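Ferric uptake regulation protein (PDB 2XIG) probably represses transcription of its target genes by binding their operators with ferrous iron as cofactor, acting as a homodimer. Local coordinates at residues K84-D98 / L103-E117. The protein carries 2 engineered substitutions. Numbering follows the deposited sequence.
Sequences KSGRRYEIAAKEHHD and LHCGKIIEFADPEIE. With ZN (zinc ion), chain N; ZN (zinc ion), chain L; ZN (zinc ion), chain M.
Asp98 and Phe111 form an antiparallel hydrogen-bonded pair, Asp98 N donating to Phe111 O and Phe111 N to Asp98 O. This pair joins strand 108-111 to strand 98-102 in the dimerization domain of Fur. From there 84-98 swings away through the hinge to strand 86-91 of the DNA-binding region, and the two segments meet again where Lys84 reaches the 103-106 turn. One zinc site is built by both segments; a second is held by 84-98, with Glu110 of 103-117 packed beside it.

At the latter, His97 and the chelating carboxylate of Glu90 hold a zinc ion that His42 and His99 complete. Glu110, by similarity a zinc ligand, does not bind this ion; its carboxylate instead stacks over one face of the His97 imidazole, the planes 15° apart and CD 3.8 Å from His97 NE2. At the edge of the ring, His97 ND1 donates to Glu95 O, nearly in the ring plane, which fixes the rotation of the imidazole. Lys94 NZ sits between two acids, bonded to Glu90 OE1 at 2.8 Å and, very short at 2.5 Å, to Glu110 OE2; its charge probably offsets that of both carboxylates.

The shared zinc ion, in the site assigned to iron by similarity, takes His96 NE2, both oxygens of Asp98 and Glu117 OE2, with His134 as the remaining ligand. The Asp98 and Glu117 carboxylates face each other across the metal, their planes only 7° apart. Asp98 CB rests over the Phe111 ring in a CH-pi contact, 3.9 Å from the centroid. Water 1 links Asp98 OD2 to Asp113 N, at the N-cap of helix 114-126.

Beside Cys105, a ligand of the third zinc, the Lys84 chain bends at chi2 (-89°), curls over Gly106 and brings NZ to 2.9 Å from Leu103 O, above the carbonyl plane.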
ATOM      1  N   LYS C  84       7.802  -3.529   2.642  1.00 49.19           N
ATOM      2  CA  LYS C  84       8.786  -3.167   1.623  1.00 52.54           C
ATOM      3  C   LYS C  84       9.807  -4.272   1.346  1.00 49.50           C
ATOM      4  O   LYS C  84      10.125  -4.556   0.187  1.00 42.97           O
ATOM      5  CB  LYS C  84       9.492  -1.859   1.995  1.00 56.14           C
ATOM      6  CG  LYS C  84      10.218  -1.206   0.832  1.00 58.90           C
ATOM      7  CD  LYS C  84      11.644  -1.706   0.713  1.00 59.99           C
ATOM      8  CE  LYS C  84      12.026  -1.929  -0.744  1.00 62.81           C
ATOM      9  NZ  LYS C  84      11.577  -0.825  -1.640  1.00 63.72           N
ATOM     10  N   SER C  85      10.310  -4.894   2.411  1.00 47.90           N
ATOM     11  CA  SER C  85      11.343  -5.918   2.299  1.00 45.93           C
ATOM     12  C   SER C  85      10.776  -7.335   2.378  1.00 42.90           C
ATOM     13  O   SER C  85      11.489  -8.304   2.136  1.00 44.19           O
ATOM     14  CB  SER C  85      12.371  -5.739   3.418  1.00 47.05           C
ATOM     15  OG  SER C  85      11.778  -5.976   4.685  1.00 41.39           O
ATOM     16  N   GLY C  86       9.503  -7.456   2.734  1.00 34.01           N
ATOM     17  CA  GLY C  86       8.914  -8.759   2.979  1.00 33.59           C
ATOM     18  C   GLY C  86       9.539  -9.361   4.223  1.00 32.73           C
ATOM     19  O   GLY C  86      10.021  -8.627   5.088  1.00 34.29           O
ATOM     20  N   ARG C  87       9.539 -10.687   4.312  1.00 30.84           N
ATOM     21  CA  ARG C  87      10.131 -11.374   5.460  1.00 28.05           C
ATOM     22  C   ARG C  87      11.607 -11.624   5.204  1.00 26.06           C
ATOM     23  O   ARG C  87      11.985 -12.118   4.144  1.00 28.74           O
ATOM     24  CB  ARG C  87       9.411 -12.696   5.744  1.00 30.94           C
ATOM     25  CG  ARG C  87       8.015 -12.534   6.328  1.00 40.26           C
ATOM     26  CD  ARG C  87       7.293 -13.877   6.469  1.00 47.01           C
ATOM     27  NE  ARG C  87       7.647 -14.582   7.700  1.00 52.39           N
ATOM     28  CZ  ARG C  87       6.923 -14.554   8.816  1.00 53.65           C
ATOM     29  NH1 ARG C  87       5.799 -13.856   8.859  1.00 55.58           N
ATOM     30  NH2 ARG C  87       7.321 -15.223   9.890  1.00 54.31           N
ATOM     31  N   ARG C  88      12.449 -11.266   6.169  1.00 18.95           N
ATOM     32  CA  ARG C  88      13.867 -11.533   6.040  1.00 15.33           C
ATOM     33  C   ARG C  88      14.406 -12.132   7.340  1.00 14.71           C
ATOM     34  O   ARG C  88      13.904 -11.832   8.414  1.00 16.72           O
ATOM     35  CB  ARG C  88      14.633 -10.275   5.623  1.00 21.30           C
ATOM     36  CG  ARG C  88      14.409  -9.939   4.144  1.00 28.06           C
ATOM     37  CD  ARG C  88      15.282  -8.824   3.639  1.00 37.87           C
ATOM     38  NE  ARG C  88      15.731  -9.090   2.271  1.00 43.36           N
ATOM     39  CZ  ARG C  88      14.938  -9.062   1.204  1.00 44.67           C
ATOM     40  NH1 ARG C  88      13.656  -8.782   1.342  1.00 48.72           N
ATOM     41  NH2 ARG C  88      15.428  -9.318  -0.003  1.00 40.70           N
ATOM     42  N   TYR C  89      15.411 -12.984   7.211  1.00 14.84           N
ATOM     43  CA  TYR C  89      15.842 -13.827   8.326  1.00 15.14           C
ATOM     44  C   TYR C  89      17.299 -13.615   8.700  1.00 19.07           C
ATOM     45  O   TYR C  89      18.130 -13.256   7.863  1.00 18.47           O
ATOM     46  CB  TYR C  89      15.623 -15.305   7.981  1.00 17.81           C
ATOM     47  CG  TYR C  89      14.168 -15.712   7.895  1.00 19.62           C
ATOM     48  CD1 TYR C  89      13.525 -16.273   8.985  1.00 22.90           C
ATOM     49  CD2 TYR C  89      13.436 -15.533   6.721  1.00 18.82           C
ATOM     50  CE1 TYR C  89      12.198 -16.648   8.918  1.00 26.04           C
ATOM     51  CE2 TYR C  89      12.106 -15.898   6.646  1.00 23.43           C
ATOM     52  CZ  TYR C  89      11.494 -16.454   7.747  1.00 25.62           C
ATOM     53  OH  TYR C  89      10.176 -16.822   7.687  1.00 24.83           O
ATOM     54  N   GLU C  90      17.608 -13.868   9.969  1.00 16.07           N
ATOM     55  CA  GLU C  90      18.974 -13.781  10.432  1.00 18.66           C
ATOM     56  C   GLU C  90      19.178 -14.760  11.575  1.00 15.73           C
ATOM     57  O   GLU C  90      18.220 -15.204  12.220  1.00 16.52           O
ATOM     58  CB  GLU C  90      19.283 -12.366  10.908  1.00 17.25           C
ATOM     59  CG  GLU C  90      18.329 -11.879  11.985  1.00 21.34           C
ATOM     60  CD  GLU C  90      18.640 -10.464  12.435  1.00 23.04           C
ATOM     61  OE1 GLU C  90      19.839 -10.129  12.558  1.00 16.23           O
ATOM     62  OE2 GLU C  90      17.679  -9.694  12.665  1.00 22.77           O
ATOM     63  N   ILE C  91      20.434 -15.092  11.822  1.00 15.60           N
ATOM     64  CA  ILE C  91      20.772 -16.007  12.899  1.00 14.88           C
ATOM     65  C   ILE C  91      20.414 -15.336  14.231  1.00 21.42           C
ATOM     66  O   ILE C  91      20.592 -14.130  14.391  1.00 23.05           O
ATOM     67  CB  ILE C  91      22.273 -16.382  12.818  1.00 18.96           C
ATOM     68  CG1 ILE C  91      22.580 -17.654  13.612  1.00 21.67           C
ATOM     69  CG2 ILE C  91      23.156 -15.196  13.207  1.00 19.12           C
ATOM     70  CD1 ILE C  91      21.980 -18.916  13.012  1.00 18.97           C
ATOM     71  N   ALA C  92      19.874 -16.108  15.170  1.00 16.84           N
ATOM     72  CA  ALA C  92      19.398 -15.560  16.438  1.00 15.42           C
ATOM     73  C   ALA C  92      20.550 -15.218  17.380  1.00 21.87           C
ATOM     74  O   ALA C  92      20.407 -14.370  18.256  1.00 22.96           O
ATOM     75  CB  ALA C  92      18.439 -16.537  17.113  1.00 17.18           C
ATOM     76  N   ALA C  93      21.688 -15.878  17.191  1.00 21.06           N
ATOM     77  CA  ALA C  93      22.835 -15.706  18.090  1.00 21.66           C
ATOM     78  C   ALA C  93      23.626 -14.419  17.812  1.00 22.14           C
ATOM     79  O   ALA C  93      24.806 -14.468  17.458  1.00 22.48           O
ATOM     80  CB  ALA C  93      23.743 -16.923  18.007  1.00 16.77           C
ATOM     81  N   LYS C  94      22.952 -13.280  17.974  1.00 17.57           N
ATOM     82  CA  LYS C  94      23.515 -11.943  17.759  1.00 14.12           C
ATOM     83  C   LYS C  94      23.026 -11.029  18.880  1.00 20.48           C
ATOM     84  O   LYS C  94      21.932 -11.225  19.407  1.00 20.58           O
ATOM     85  CB  LYS C  94      23.066 -11.356  16.397  1.00 17.12           C
ATOM     86  CG  LYS C  94      23.798 -11.903  15.167  1.00 17.21           C
ATOM     87  CD  LYS C  94      23.094 -11.519  13.827  1.00 17.15           C
ATOM     88  CE  LYS C  94      23.143 -10.025  13.527  1.00 21.97           C
ATOM     89  NZ  LYS C  94      22.551  -9.736  12.148  1.00 22.04           N
ATOM     90  N   GLU C  95      23.840 -10.035  19.239  1.00 17.78           N
ATOM     91  CA  GLU C  95      23.477  -9.021  20.228  1.00 18.99           C
ATOM     92  C   GLU C  95      22.134  -8.369  19.858  1.00 22.40           C
ATOM     93  O   GLU C  95      21.805  -8.241  18.673  1.00 25.73           O
ATOM     94  CB  GLU C  95      24.586  -7.953  20.291  1.00 27.08           C
ATOM     95  CG  GLU C  95      24.219  -6.631  20.981  1.00 38.33           C
ATOM     96  CD  GLU C  95      24.930  -6.421  22.317  1.00 42.81           C
ATOM     97  OE1 GLU C  95      24.281  -5.949  23.276  1.00 44.17           O
ATOM     98  OE2 GLU C  95      26.140  -6.713  22.407  1.00 45.36           O
ATOM     99  N   HIS C  96      21.357  -7.969  20.861  1.00 19.14           N
ATOM    100  CA  HIS C  96      20.083  -7.307  20.581  1.00 18.75           C
ATOM    101  C   HIS C  96      20.272  -6.085  19.712  1.00 17.86           C
ATOM    102  O   HIS C  96      21.143  -5.265  19.958  1.00 16.95           O
ATOM    103  CB  HIS C  96      19.371  -6.843  21.846  1.00 19.05           C
ATOM    104  CG  HIS C  96      18.218  -5.940  21.553  1.00 22.70           C
ATOM    105  ND1 HIS C  96      17.009  -6.416  21.092  1.00 18.16           N
ATOM    106  CD2 HIS C  96      18.104  -4.591  21.584  1.00 20.58           C
ATOM    107  CE1 HIS C  96      16.192  -5.401  20.876  1.00 17.05           C
ATOM    108  NE2 HIS C  96      16.833  -4.283  21.163  1.00 23.46           N
ATOM    109  N   HIS C  97      19.425  -5.941  18.700  1.00 16.19           N
ATOM    110  CA  HIS C  97      19.458  -4.734  17.900  1.00 12.03           C
ATOM    111  C   HIS C  97      18.097  -4.500  17.272  1.00 12.89           C
ATOM    112  O   HIS C  97      17.269  -5.408  17.148  1.00 13.88           O
ATOM    113  CB  HIS C  97      20.488  -4.861  16.783  1.00 14.99           C
ATOM    114  CG  HIS C  97      20.211  -6.003  15.861  1.00 11.86           C
ATOM    115  ND1 HIS C  97      20.654  -7.284  16.113  1.00 16.61           N
ATOM    116  CD2 HIS C  97      19.503  -6.069  14.711  1.00 12.05           C
ATOM    117  CE1 HIS C  97      20.242  -8.088  15.149  1.00 17.89           C
ATOM    118  NE2 HIS C  97      19.536  -7.374  14.292  1.00 15.84           N
ATOM    119  N   ASP C  98      17.883  -3.260  16.881  1.00 12.37           N
ATOM    120  CA  ASP C  98      16.659  -2.869  16.207  1.00 14.64           C
ATOM    121  C   ASP C  98      17.002  -2.559  14.767  1.00 17.97           C
ATOM    122  O   ASP C  98      18.152  -2.728  14.367  1.00 15.25           O
ATOM    123  CB  ASP C  98      16.098  -1.676  16.930  1.00 13.06           C
ATOM    124  CG  ASP C  98      15.910  -1.961  18.405  1.00 15.45           C
ATOM    125  OD1 ASP C  98      15.048  -2.793  18.723  1.00 17.77           O
ATOM    126  OD2 ASP C  98      16.637  -1.372  19.234  1.00 19.57           O
ATOM    127  N   LEU C 103      13.028   2.556   2.509  1.00 21.16           N
ATOM    128  CA  LEU C 103      11.800   2.361   1.744  1.00 21.01           C
ATOM    129  C   LEU C 103      12.033   2.268   0.243  1.00 26.50           C
ATOM    130  O   LEU C 103      11.158   1.814  -0.495  1.00 27.68           O
ATOM    131  CB  LEU C 103      10.825   3.500   2.016  1.00 20.80           C
ATOM    132  CG  LEU C 103      10.238   3.495   3.420  1.00 22.31           C
ATOM    133  CD1 LEU C 103       9.770   4.881   3.788  1.00 14.61           C
ATOM    134  CD2 LEU C 103       9.104   2.476   3.521  1.00 24.08           C
ATOM    135  N   HIS C 104      13.197   2.712  -0.214  1.00 23.78           N
ATOM    136  CA  HIS C 104      13.444   2.752  -1.653  1.00 27.01           C
ATOM    137  C   HIS C 104      14.195   1.515  -2.136  1.00 30.44           C
ATOM    138  O   HIS C 104      13.790   0.885  -3.114  1.00 30.44           O
ATOM    139  CB  HIS C 104      14.178   4.035  -2.056  1.00 22.01           C
ATOM    140  CG  HIS C 104      14.320   4.202  -3.539  1.00 29.41           C
ATOM    141  ND1 HIS C 104      13.235   4.289  -4.383  1.00 28.83           N
ATOM    142  CD2 HIS C 104      15.417   4.293  -4.328  1.00 34.59           C
ATOM    143  CE1 HIS C 104      13.656   4.427  -5.630  1.00 33.74           C
ATOM    144  NE2 HIS C 104      14.978   4.435  -5.622  1.00 35.13           N
ATOM    145  N   CYS C 105      15.272   1.153  -1.440  1.00 28.89           N
ATOM    146  CA  CYS C 105      16.123   0.049  -1.886  1.00 24.50           C
ATOM    147  C   CYS C 105      16.015  -1.199  -1.009  1.00 26.04           C
ATOM    148  O   CYS C 105      16.559  -2.247  -1.345  1.00 26.28           O
ATOM    149  CB  CYS C 105      17.579   0.503  -1.999  1.00 23.35           C
ATOM    150  SG  CYS C 105      18.451   0.628  -0.396  1.00 24.00           S
ATOM    151  N   GLY C 106      15.318  -1.088   0.117  1.00 25.38           N
ATOM    152  CA  GLY C 106      15.065  -2.239   0.966  1.00 25.55           C
ATOM    153  C   GLY C 106      16.216  -2.619   1.883  1.00 26.56           C
ATOM    154  O   GLY C 106      16.123  -3.584   2.645  1.00 27.69           O
ATOM    155  N   LYS C 107      17.305  -1.865   1.807  1.00 21.22           N
ATOM    156  CA  LYS C 107      18.470  -2.106   2.657  1.00 24.33           C
ATOM    157  C   LYS C 107      18.100  -2.069   4.138  1.00 22.69           C
ATOM    158  O   LYS C 107      17.302  -1.237   4.560  1.00 18.55           O
ATOM    159  CB  LYS C 107      19.529  -1.043   2.362  1.00 26.28           C
ATOM    160  CG  LYS C 107      20.678  -0.968   3.335  1.00 30.96           C
ATOM    161  CD  LYS C 107      21.514   0.272   3.065  1.00 33.13           C
ATOM    162  CE  LYS C 107      21.953   0.304   1.615  1.00 39.34           C
ATOM    163  NZ  LYS C 107      22.684   1.548   1.285  1.00 39.28           N
ATOM    164  N   ILE C 108      18.704  -2.959   4.928  1.00 22.48           N
ATOM    165  CA  ILE C 108      18.453  -3.000   6.366  1.00 20.57           C
ATOM    166  C   ILE C 108      19.717  -2.627   7.114  1.00 21.26           C
ATOM    167  O   ILE C 108      20.797  -3.148   6.830  1.00 21.22           O
ATOM    168  CB  ILE C 108      17.959  -4.390   6.830  1.00 23.41           C
ATOM    169  CG1 ILE C 108      16.593  -4.706   6.214  1.00 25.16           C
ATOM    170  CG2 ILE C 108      17.890  -4.460   8.363  1.00 21.75           C
ATOM    171  CD1 ILE C 108      16.283  -6.187   6.150  1.00 31.65           C
ATOM    172  N   ILE C 109      19.581  -1.697   8.051  1.00 20.61           N
ATOM    173  CA  ILE C 109      20.696  -1.263   8.874  1.00 22.02           C
ATOM    174  C   ILE C 109      20.373  -1.607  10.326  1.00 22.23           C
ATOM    175  O   ILE C 109      19.294  -1.286  10.814  1.00 21.57           O
ATOM    176  CB  ILE C 109      20.940   0.254   8.731  1.00 22.81           C
ATOM    177  CG1 ILE C 109      21.419   0.587   7.315  1.00 25.05           C
ATOM    178  CG2 ILE C 109      21.948   0.748   9.760  1.00 27.54           C
ATOM    179  CD1 ILE C 109      21.466   2.073   7.026  1.00 20.05           C
ATOM    180  N   GLU C 110      21.297  -2.283  11.004  1.00 19.53           N
ATOM    181  CA  GLU C 110      21.090  -2.655  12.402  1.00 14.84           C
ATOM    182  C   GLU C 110      21.572  -1.538  13.319  1.00 21.64           C
ATOM    183  O   GLU C 110      22.539  -0.856  13.007  1.00 21.00           O
ATOM    184  CB  GLU C 110      21.878  -3.925  12.731  1.00 20.48           C
ATOM    185  CG  GLU C 110      21.573  -5.123  11.843  1.00 21.63           C
ATOM    186  CD  GLU C 110      22.479  -6.314  12.155  1.00 27.13           C
ATOM    187  OE1 GLU C 110      23.339  -6.191  13.051  1.00 25.53           O
ATOM    188  OE2 GLU C 110      22.335  -7.368  11.509  1.00 31.53           O
ATOM    189  N   PHE C 111      20.911  -1.353  14.457  1.00 18.84           N
ATOM    190  CA  PHE C 111      21.416  -0.402  15.439  1.00 20.66           C
ATOM    191  C   PHE C 111      21.072  -0.829  16.849  1.00 20.42           C
ATOM    192  O   PHE C 111      20.067  -1.489  17.082  1.00 19.51           O
ATOM    193  CB  PHE C 111      20.914   1.030  15.168  1.00 20.16           C
ATOM    194  CG  PHE C 111      19.453   1.248  15.482  1.00 19.18           C
ATOM    195  CD1 PHE C 111      18.484   1.035  14.513  1.00 17.41           C
ATOM    196  CD2 PHE C 111      19.053   1.674  16.740  1.00 21.67           C
ATOM    197  CE1 PHE C 111      17.144   1.238  14.787  1.00 20.43           C
ATOM    198  CE2 PHE C 111      17.716   1.882  17.025  1.00 21.53           C
ATOM    199  CZ  PHE C 111      16.755   1.662  16.040  1.00 22.85           C
ATOM    200  N   ALA C 112      21.924  -0.436  17.786  1.00 21.75           N
ATOM    201  CA  ALA C 112      21.678  -0.662  19.197  1.00 28.92           C
ATOM    202  C   ALA C 112      22.061   0.625  19.890  1.00 28.13           C
ATOM    203  O   ALA C 112      23.236   0.968  19.957  1.00 30.63           O
ATOM    204  CB  ALA C 112      22.527  -1.816  19.713  1.00 33.49           C
ATOM    205  N   ASP C 113      21.066   1.351  20.379  1.00 21.82           N
ATOM    206  CA  ASP C 113      21.312   2.647  20.980  1.00 22.60           C
ATOM    207  C   ASP C 113      20.982   2.594  22.470  1.00 21.09           C
ATOM    208  O   ASP C 113      19.814   2.645  22.856  1.00 21.40           O
ATOM    209  CB  ASP C 113      20.481   3.730  20.284  1.00 17.88           C
ATOM    210  CG  ASP C 113      20.854   5.118  20.743  1.00 24.80           C
ATOM    211  OD1 ASP C 113      21.954   5.580  20.378  1.00 28.27           O
ATOM    212  OD2 ASP C 113      20.062   5.742  21.476  1.00 31.02           O
ATOM    213  N   PRO C 114      22.018   2.487  23.314  1.00 22.32           N
ATOM    214  CA  PRO C 114      21.799   2.426  24.761  1.00 27.03           C
ATOM    215  C   PRO C 114      20.836   3.499  25.268  1.00 26.07           C
ATOM    216  O   PRO C 114      19.956   3.180  26.067  1.00 25.75           O
ATOM    217  CB  PRO C 114      23.200   2.660  25.335  1.00 28.05           C
ATOM    218  CG  PRO C 114      24.122   2.132  24.285  1.00 29.05           C
ATOM    219  CD  PRO C 114      23.447   2.444  22.963  1.00 21.67           C
ATOM    220  N   GLU C 115      21.000   4.744  24.829  1.00 23.09           N
ATOM    221  CA  GLU C 115      20.156   5.829  25.335  1.00 25.31           C
ATOM    222  C   GLU C 115      18.675   5.665  24.967  1.00 22.83           C
ATOM    223  O   GLU C 115      17.785   5.963  25.765  1.00 18.20           O
ATOM    224  CB  GLU C 115      20.711   7.198  24.909  1.00 28.72           C
ATOM    225  CG  GLU C 115      22.088   7.493  25.521  1.00 37.16           C
ATOM    226  CD  GLU C 115      22.610   8.900  25.235  1.00 46.51           C
ATOM    227  OE1 GLU C 115      22.139   9.552  24.274  1.00 48.45           O
ATOM    228  OE2 GLU C 115      23.505   9.352  25.977  1.00 49.43           O
ATOM    229  N   ILE C 116      18.405   5.180  23.761  1.00 20.59           N
ATOM    230  CA  ILE C 116      17.030   4.882  23.385  1.00 23.13           C
ATOM    231  C   ILE C 116      16.512   3.730  24.235  1.00 22.26           C
ATOM    232  O   ILE C 116      15.388   3.765  24.741  1.00 20.78           O
ATOM    233  CB  ILE C 116      16.911   4.492  21.901  1.00 27.18           C
ATOM    234  CG1 ILE C 116      16.929   5.743  21.031  1.00 33.89           C
ATOM    235  CG2 ILE C 116      15.643   3.689  21.666  1.00 29.97           C
ATOM    236  CD1 ILE C 116      16.691   5.473  19.561  1.00 34.11           C
ATOM    237  N   GLU C 117      17.341   2.703  24.393  1.00 24.28           N
ATOM    238  CA  GLU C 117      16.953   1.562  25.212  1.00 20.44           C
ATOM    239  C   GLU C 117      16.624   2.016  26.630  1.00 22.84           C
ATOM    240  O   GLU C 117      15.620   1.588  27.205  1.00 25.78           O
ATOM    241  CB  GLU C 117      18.047   0.492  25.227  1.00 25.82           C
ATOM    242  CG  GLU C 117      18.382  -0.089  23.858  1.00 23.79           C
ATOM    243  CD  GLU C 117      17.279  -0.974  23.282  1.00 22.78           C
ATOM    244  OE1 GLU C 117      16.480  -1.562  24.044  1.00 24.74           O
ATOM    245  OE2 GLU C 117      17.211  -1.091  22.054  1.00 23.78           O
TER
HETATM  246 ZN    ZN N1153      15.977  -2.327  21.031  1.00 20.82          ZN
HETATM  247 ZN    ZN L1151      18.592  -7.880  12.483  1.00 21.04          ZN
HETATM  248 ZN    ZN M1152      18.162   2.902   0.008  1.00 23.31          ZN
HETATM  249  O   HOH W   1      18.352   0.627  20.078  1.00 27.75           O